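Local structure of gamma-glutamyl-gamma-aminobutyraldehyde dehydrogenase (Burkholderia cenocepacia, 4LIH) at residues P130-C135 against M181-F186; E137-A142 against G467-P472; G377-V380 against G386-V389. The protein probably oxidises gamma-glutamyl-gamma-aminobutyraldehyde and related aldehydes to carboxylic acids with NAD(P)+, as a tetrameric member of the aldehyde dehydrogenase family. All coordinates share one frame; numbering follows the deposited sequence.

Contact 1: residues P130-C135 against M181-F186; sequences PGAAYC and MAAWKF
The indole of Trp184 meets Cys135 obliquely, while a water sits in the ring plane at its edge. These groups join two parallel helices of the aldehyde dehydrogenase fold, 121-142 and 178-191; the axes of the two segments approach to 8.6 Å and run only 4° from parallel. The second flat group, Phe186, has the CA of Ala183 from its own helix over the centre of one face; Trp98 stacks on this phenylalanine and Phe225 meets it edge-to-face. Where the helices come closest the side chains are small: Ala132 CB touches Ala183 CB at 3.7 Å. One turn on, Cys135 reaches across, its SG anti to the backbone N (chi1 179°), which carries the sulfur toward the opposite helix. Cys135 SG lies 3.8 Å from Trp184 CD1, an oblique sulfur-aromatic contact 60° off the normal of the five-membered ring; Cys135 SG is also 3.4 Å from Ala183 O. Although Trp184 leaves its helix away from the partner, with CG beside its own backbone N, the indole bends back so that its pyrrole side faces helix 121-142. Phe473 packs edge-to-face against this indole, and a bound MES molecule, probably from crystallisation, lies about 4 Å from its side chain. The predicted active-site residue Glu274 is about 6 Å away, side chain to side chain, which places the contact beside the probable catalytic pocket. The water at the indole edge bridges the helices, accepting from Trp184 NE1 at 2.7 Å and donating to Gly131 O at 3.0 Å.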
# COMPACT_ATOMS: atom_id res chain seq x y z
N PRO A 130 26.18 -13.52 7.17
CA PRO A 130 25.70 -12.38 6.36
C PRO A 130 24.17 -12.26 6.28
O PRO A 130 23.66 -11.13 6.25
CB PRO A 130 26.29 -12.65 4.97
CG PRO A 130 27.41 -13.57 5.20
CD PRO A 130 27.06 -14.41 6.39
N GLY A 131 23.47 -13.40 6.28
CA GLY A 131 21.99 -13.46 6.26
C GLY A 131 21.43 -12.82 7.52
O GLY A 131 20.48 -12.08 7.47
N ALA A 132 22.02 -13.12 8.68
CA ALA A 132 21.56 -12.53 9.92
C ALA A 132 21.68 -11.01 9.90
O ALA A 132 20.76 -10.29 10.38
CB ALA A 132 22.33 -13.10 11.13
N ALA A 133 22.84 -10.55 9.43
CA ALA A 133 23.18 -9.14 9.43
C ALA A 133 22.24 -8.43 8.44
O ALA A 133 21.66 -7.44 8.79
CB ALA A 133 24.61 -8.92 9.05
N TYR A 134 21.99 -9.08 7.27
CA TYR A 134 21.07 -8.53 6.23
C TYR A 134 19.67 -8.43 6.77
O TYR A 134 19.00 -7.42 6.60
CB TYR A 134 21.14 -9.33 4.95
CG TYR A 134 19.99 -9.16 3.92
CD1 TYR A 134 19.72 -7.94 3.30
CD2 TYR A 134 19.28 -10.27 3.48
CE1 TYR A 134 18.72 -7.79 2.36
CE2 TYR A 134 18.29 -10.15 2.51
CZ TYR A 134 18.01 -8.93 1.94
OH TYR A 134 17.01 -8.86 0.99
N CYS A 135 19.26 -9.44 7.53
CA CYS A 135 17.93 -9.39 8.10
C CYS A 135 17.76 -8.21 9.07
O CYS A 135 16.80 -7.43 8.98
CB CYS A 135 17.56 -10.72 8.73
SG CYS A 135 15.93 -10.75 9.49
N MET A 181 17.98 -18.08 11.96
CA MET A 181 16.59 -18.15 12.46
C MET A 181 16.38 -17.22 13.62
O MET A 181 15.35 -16.56 13.71
CB MET A 181 16.15 -19.57 12.85
CG MET A 181 15.93 -20.50 11.65
SD MET A 181 14.87 -19.96 10.28
CE MET A 181 13.44 -19.30 11.22
N ALA A 182 17.36 -17.13 14.50
CA ALA A 182 17.31 -16.16 15.62
C ALA A 182 17.04 -14.76 15.07
O ALA A 182 16.08 -14.09 15.48
CB ALA A 182 18.59 -16.22 16.47
N ALA A 183 17.87 -14.34 14.13
CA ALA A 183 17.76 -13.00 13.54
C ALA A 183 16.42 -12.79 12.80
O ALA A 183 15.88 -11.71 12.79
CB ALA A 183 18.90 -12.79 12.60
N TRP A 184 15.89 -13.84 12.15
CA TRP A 184 14.56 -13.73 11.49
C TRP A 184 13.45 -13.38 12.50
O TRP A 184 12.45 -12.74 12.15
CB TRP A 184 14.18 -15.05 10.79
CG TRP A 184 14.82 -15.22 9.46
CD1 TRP A 184 15.90 -14.53 8.99
CD2 TRP A 184 14.45 -16.13 8.43
NE1 TRP A 184 16.23 -14.98 7.73
CE2 TRP A 184 15.34 -15.94 7.36
CE3 TRP A 184 13.45 -17.12 8.31
CZ2 TRP A 184 15.28 -16.69 6.16
CZ3 TRP A 184 13.36 -17.84 7.10
CH2 TRP A 184 14.29 -17.63 6.06
N LYS A 185 13.61 -13.84 13.74
CA LYS A 185 12.75 -13.40 14.85
C LYS A 185 13.15 -12.03 15.39
O LYS A 185 12.33 -11.12 15.42
CB LYS A 185 12.72 -14.39 16.01
CG LYS A 185 12.45 -15.86 15.67
CD LYS A 185 11.27 -16.10 14.76
CE LYS A 185 11.11 -17.60 14.58
NZ LYS A 185 10.13 -17.92 13.52
N PHE A 186 14.39 -11.86 15.84
CA PHE A 186 14.71 -10.62 16.58
C PHE A 186 14.87 -9.37 15.70
O PHE A 186 14.76 -8.26 16.19
CB PHE A 186 15.91 -10.82 17.54
CG PHE A 186 17.24 -11.10 16.89
CD1 PHE A 186 17.87 -10.17 16.07
CD2 PHE A 186 17.95 -12.26 17.21
CE1 PHE A 186 19.11 -10.44 15.53
CE2 PHE A 186 19.19 -12.52 16.68
CZ PHE A 186 19.79 -11.61 15.85
O HOH W 1 18.18 -13.70 6.36

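Contact 2: residues E137-A142 against G467-P472; sequences EWFAEA and GDMNFP
Met469 lies against the indole of Trp138 and can be followed outward from its backbone. Met469 CB stands over one face of the Trp138 indole, 3.5 Å from the centroid of the five-membered ring and 9° off the normal, a CH-pi contact. Met469 CG moves on to the ring fusion, 3.4 Å from Trp138 CD2. The chain then bends at chi2 (48°) and chi3, turning Met469 SD to within 3.8 Å of Phe139 CE2 in an oblique Met-aromatic contact; the sulfur stays only obliquely placed to the six-membered ring of Trp138. CE finishes against Cys135, one turn earlier on helix 121-142. Asn470 comes at the indole edge: its OD1 lies near the ring plane, 3.5 Å from Trp138 CZ2, with the amide almost perpendicular to the indole. An Asx turn shapes this loop. Asp468 OD1 accepts from Asn470 N through its anti lone pair and from Asn470 ND2 through its syn one, each at 2.9 Å, so one oxygen holds both the turn and the amide. Trp138 NE1 and Asn470 ND2 also both donate to Asp144 O of the second subunit, whose Lys145 makes a cation-pi contact with Trp138. Apolar and sulfur contacts thus carry the direct packing between the segments, while Trp138 NE1 gives its N-H to the second subunit and Asn470 ND2 is shared between Asp468 and that subunit, tying this buried junction to the interface.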
# COMPACT_ATOMS: atom_id res chain seq x y z
N GLU A 137 19.59 -5.45 9.15
CA GLU A 137 19.70 -4.22 8.39
C GLU A 137 18.44 -3.85 7.64
O GLU A 137 18.06 -2.65 7.55
CB GLU A 137 20.87 -4.32 7.37
CG GLU A 137 22.27 -4.35 7.99
CD GLU A 137 23.34 -4.98 7.11
OE1 GLU A 137 23.09 -5.58 6.04
OE2 GLU A 137 24.49 -4.91 7.52
N TRP A 138 17.80 -4.86 7.05
CA TRP A 138 16.62 -4.62 6.20
C TRP A 138 15.46 -4.15 7.07
O TRP A 138 14.81 -3.16 6.78
CB TRP A 138 16.26 -5.90 5.46
CG TRP A 138 15.31 -5.77 4.31
CD1 TRP A 138 15.63 -5.59 3.00
CD2 TRP A 138 13.89 -5.86 4.37
NE1 TRP A 138 14.48 -5.52 2.23
CE2 TRP A 138 13.40 -5.72 3.04
CE3 TRP A 138 12.98 -6.00 5.42
CZ2 TRP A 138 12.03 -5.72 2.73
CZ3 TRP A 138 11.60 -6.06 5.10
CH2 TRP A 138 11.15 -5.91 3.75
N PHE A 139 15.25 -4.80 8.21
CA PHE A 139 14.17 -4.32 9.07
C PHE A 139 14.48 -2.94 9.66
O PHE A 139 13.58 -2.13 9.81
CB PHE A 139 13.74 -5.36 10.11
CG PHE A 139 12.92 -6.49 9.51
CD1 PHE A 139 11.58 -6.26 9.12
CD2 PHE A 139 13.52 -7.70 9.19
CE1 PHE A 139 10.81 -7.29 8.56
CE2 PHE A 139 12.77 -8.70 8.60
CZ PHE A 139 11.43 -8.50 8.29
N ALA A 140 15.76 -2.68 9.94
CA ALA A 140 16.19 -1.38 10.41
C ALA A 140 15.85 -0.35 9.36
O ALA A 140 15.27 0.72 9.64
CB ALA A 140 17.69 -1.37 10.66
N GLU A 141 16.21 -0.67 8.12
CA GLU A 141 16.01 0.27 7.01
C GLU A 141 14.52 0.45 6.66
O GLU A 141 14.15 1.40 6.01
CB GLU A 141 16.74 -0.25 5.77
CG GLU A 141 18.25 -0.11 5.81
CD GLU A 141 18.94 -0.78 4.61
OE1 GLU A 141 18.30 -1.59 3.92
OE2 GLU A 141 20.11 -0.50 4.32
N ALA A 142 13.69 -0.51 7.04
CA ALA A 142 12.24 -0.39 6.79
C ALA A 142 11.48 0.47 7.81
O ALA A 142 10.39 0.95 7.49
CB ALA A 142 11.64 -1.77 6.73
N GLY A 467 18.07 -15.23 -0.90
CA GLY A 467 17.72 -14.98 0.50
C GLY A 467 16.95 -13.69 0.71
O GLY A 467 17.00 -13.13 1.81
N ASP A 468 16.21 -13.26 -0.32
CA ASP A 468 15.69 -11.93 -0.34
C ASP A 468 14.67 -11.74 0.78
O ASP A 468 13.76 -12.56 0.98
CB ASP A 468 15.09 -11.64 -1.70
CG ASP A 468 14.98 -10.16 -1.98
OD1 ASP A 468 14.11 -9.49 -1.41
OD2 ASP A 468 15.80 -9.68 -2.77
N MET A 469 14.83 -10.64 1.51
CA MET A 469 13.93 -10.29 2.61
C MET A 469 12.56 -9.85 2.16
O MET A 469 11.63 -9.75 2.98
CB MET A 469 14.66 -9.17 3.48
CG MET A 469 14.35 -9.13 4.97
SD MET A 469 14.44 -10.73 5.80
CE MET A 469 15.94 -11.45 5.28
N ASN A 470 12.36 -9.58 0.88
CA ASN A 470 11.00 -9.23 0.40
C ASN A 470 9.97 -10.37 0.33
O ASN A 470 8.76 -10.13 0.11
CB ASN A 470 11.07 -8.53 -0.95
CG ASN A 470 11.57 -7.09 -0.82
OD1 ASN A 470 10.78 -6.18 -0.55
ND2 ASN A 470 12.82 -6.87 -1.15
N PHE A 471 10.41 -11.62 0.52
CA PHE A 471 9.50 -12.73 0.28
C PHE A 471 9.08 -13.35 1.61
O PHE A 471 9.87 -14.08 2.18
CB PHE A 471 10.21 -13.78 -0.60
CG PHE A 471 10.53 -13.31 -1.99
CD1 PHE A 471 9.54 -12.88 -2.83
CD2 PHE A 471 11.87 -13.27 -2.43
CE1 PHE A 471 9.85 -12.46 -4.11
CE2 PHE A 471 12.17 -12.88 -3.70
CZ PHE A 471 11.16 -12.49 -4.57
N PRO A 472 7.82 -13.09 2.08
CA PRO A 472 7.38 -13.79 3.30
C PRO A 472 7.51 -15.29 3.13
O PRO A 472 7.38 -15.76 2.02
CB PRO A 472 5.91 -13.39 3.42
CG PRO A 472 5.48 -12.99 2.03
CD PRO A 472 6.68 -12.42 1.38

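Contact 3: residues G377-V380 against G386-V389; sequences GARV and GFYV
A short, weakly bonded antiparallel beta hairpin, strand 379-380 turning back into strand 388-395, brings Arg379 opposite Val389 in a non-hydrogen-bonded pair with CA atoms 4.3 Å apart. Beside that pair, Val380 N donates to Tyr388 O at 3.0 Å in a nearly straight bond (171°), though the N-H approaches from above the carbonyl plane. The same oxygen receives a CA-H...O contact from Arg379 CA, matched by one from Val389 CA to Ala378 O at 3.5 Å. On the face bearing Val380 and Tyr388, Val380 CG2 packs on Tyr388 CB at 3.8 Å; the phenol ring continues away and its OH bonds to Ile51 O. Arg379 is extended from CG to NE, with CG anti to the backbone N (chi1 180°), and runs alongside Phe387, pointing the same way, guanidinium and ring planes 38° apart. Helix 354-370 touches this side through Leu357, which meets both Arg379 and Phe387. Beyond the direct bond the strands are joined by a water in the guanidinium plane: it accepts from Arg379 NE at 2.9 Å and from Tyr388 N, and donates to Val380 O and, at 2.7 Å, to Gly386 O.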
# COMPACT_ATOMS: atom_id res chain seq x y z
N GLY A 377 23.56 -43.77 1.54
CA GLY A 377 22.88 -44.60 2.50
C GLY A 377 23.70 -45.07 3.70
O GLY A 377 23.17 -45.77 4.51
N ALA A 378 24.97 -44.71 3.81
CA ALA A 378 25.84 -45.21 4.90
C ALA A 378 26.26 -44.11 5.88
O ALA A 378 26.52 -42.98 5.47
CB ALA A 378 27.08 -45.86 4.30
N ARG A 379 26.32 -44.44 7.18
CA ARG A 379 27.11 -43.67 8.11
C ARG A 379 28.58 -43.67 7.67
O ARG A 379 29.07 -44.68 7.17
CB ARG A 379 27.00 -44.22 9.52
CG ARG A 379 27.82 -43.44 10.53
CD ARG A 379 27.61 -43.94 11.95
NE ARG A 379 28.26 -43.07 12.94
CZ ARG A 379 28.08 -43.15 14.25
NH1 ARG A 379 27.27 -44.08 14.76
NH2 ARG A 379 28.72 -42.31 15.08
N VAL A 380 29.27 -42.55 7.88
CA VAL A 380 30.71 -42.46 7.59
C VAL A 380 31.49 -41.78 8.72
O VAL A 380 30.91 -41.15 9.62
CB VAL A 380 30.98 -41.76 6.24
CG1 VAL A 380 30.66 -42.67 5.06
CG2 VAL A 380 30.18 -40.49 6.12
N GLY A 386 32.54 -37.66 15.52
CA GLY A 386 31.42 -36.85 15.04
C GLY A 386 30.39 -37.65 14.26
O GLY A 386 30.52 -38.87 14.10
N PHE A 387 29.37 -36.95 13.74
CA PHE A 387 28.17 -37.59 13.23
C PHE A 387 27.97 -37.25 11.76
O PHE A 387 27.72 -36.12 11.44
CB PHE A 387 27.00 -37.13 14.07
CG PHE A 387 27.25 -37.30 15.54
CD1 PHE A 387 27.27 -38.57 16.08
CD2 PHE A 387 27.56 -36.23 16.35
CE1 PHE A 387 27.54 -38.77 17.42
CE2 PHE A 387 27.82 -36.41 17.68
CZ PHE A 387 27.84 -37.67 18.22
N TYR A 388 28.13 -38.25 10.89
CA TYR A 388 28.23 -38.04 9.44
C TYR A 388 27.50 -39.17 8.69
O TYR A 388 27.59 -40.33 9.08
CB TYR A 388 29.68 -38.02 9.00
CG TYR A 388 30.53 -36.93 9.63
CD1 TYR A 388 30.58 -35.64 9.09
CD2 TYR A 388 31.26 -37.19 10.75
CE1 TYR A 388 31.35 -34.66 9.67
CE2 TYR A 388 32.06 -36.21 11.33
CZ TYR A 388 32.08 -34.94 10.82
OH TYR A 388 32.89 -33.98 11.41
N VAL A 389 26.79 -38.80 7.63
CA VAL A 389 25.99 -39.75 6.83
C VAL A 389 26.07 -39.27 5.40
O VAL A 389 26.04 -38.05 5.13
CB VAL A 389 24.55 -39.92 7.40
CG1 VAL A 389 23.79 -38.61 7.41
CG2 VAL A 389 23.77 -40.99 6.66
O HOH W 2 29.62 -40.65 12.23
O HOH W 3 31.11 -40.91 15.81

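In the fold
Contacts 1 and 2 share helix 121-142 and have centres about 9 Å apart; Tyr134 of the first probably hydrogen-bonds through OH to the backbone N of Met469 in the second. Their segments alternate along the chain, so this helix is bound successively to helix 178-191 and to the much later loop 467-472, gathering distant sequence beside the probable active site and at contacts with neighbouring subunits. Contact 3 falls in sequence between the two halves of contact 2 but lies on the other side of the chain's centre from it, with centres about 36 Å apart, and about 30 Å from the centre of contact 1. It belongs to the mixed sheet containing strand 388-395, away from the predicted catalytic residue.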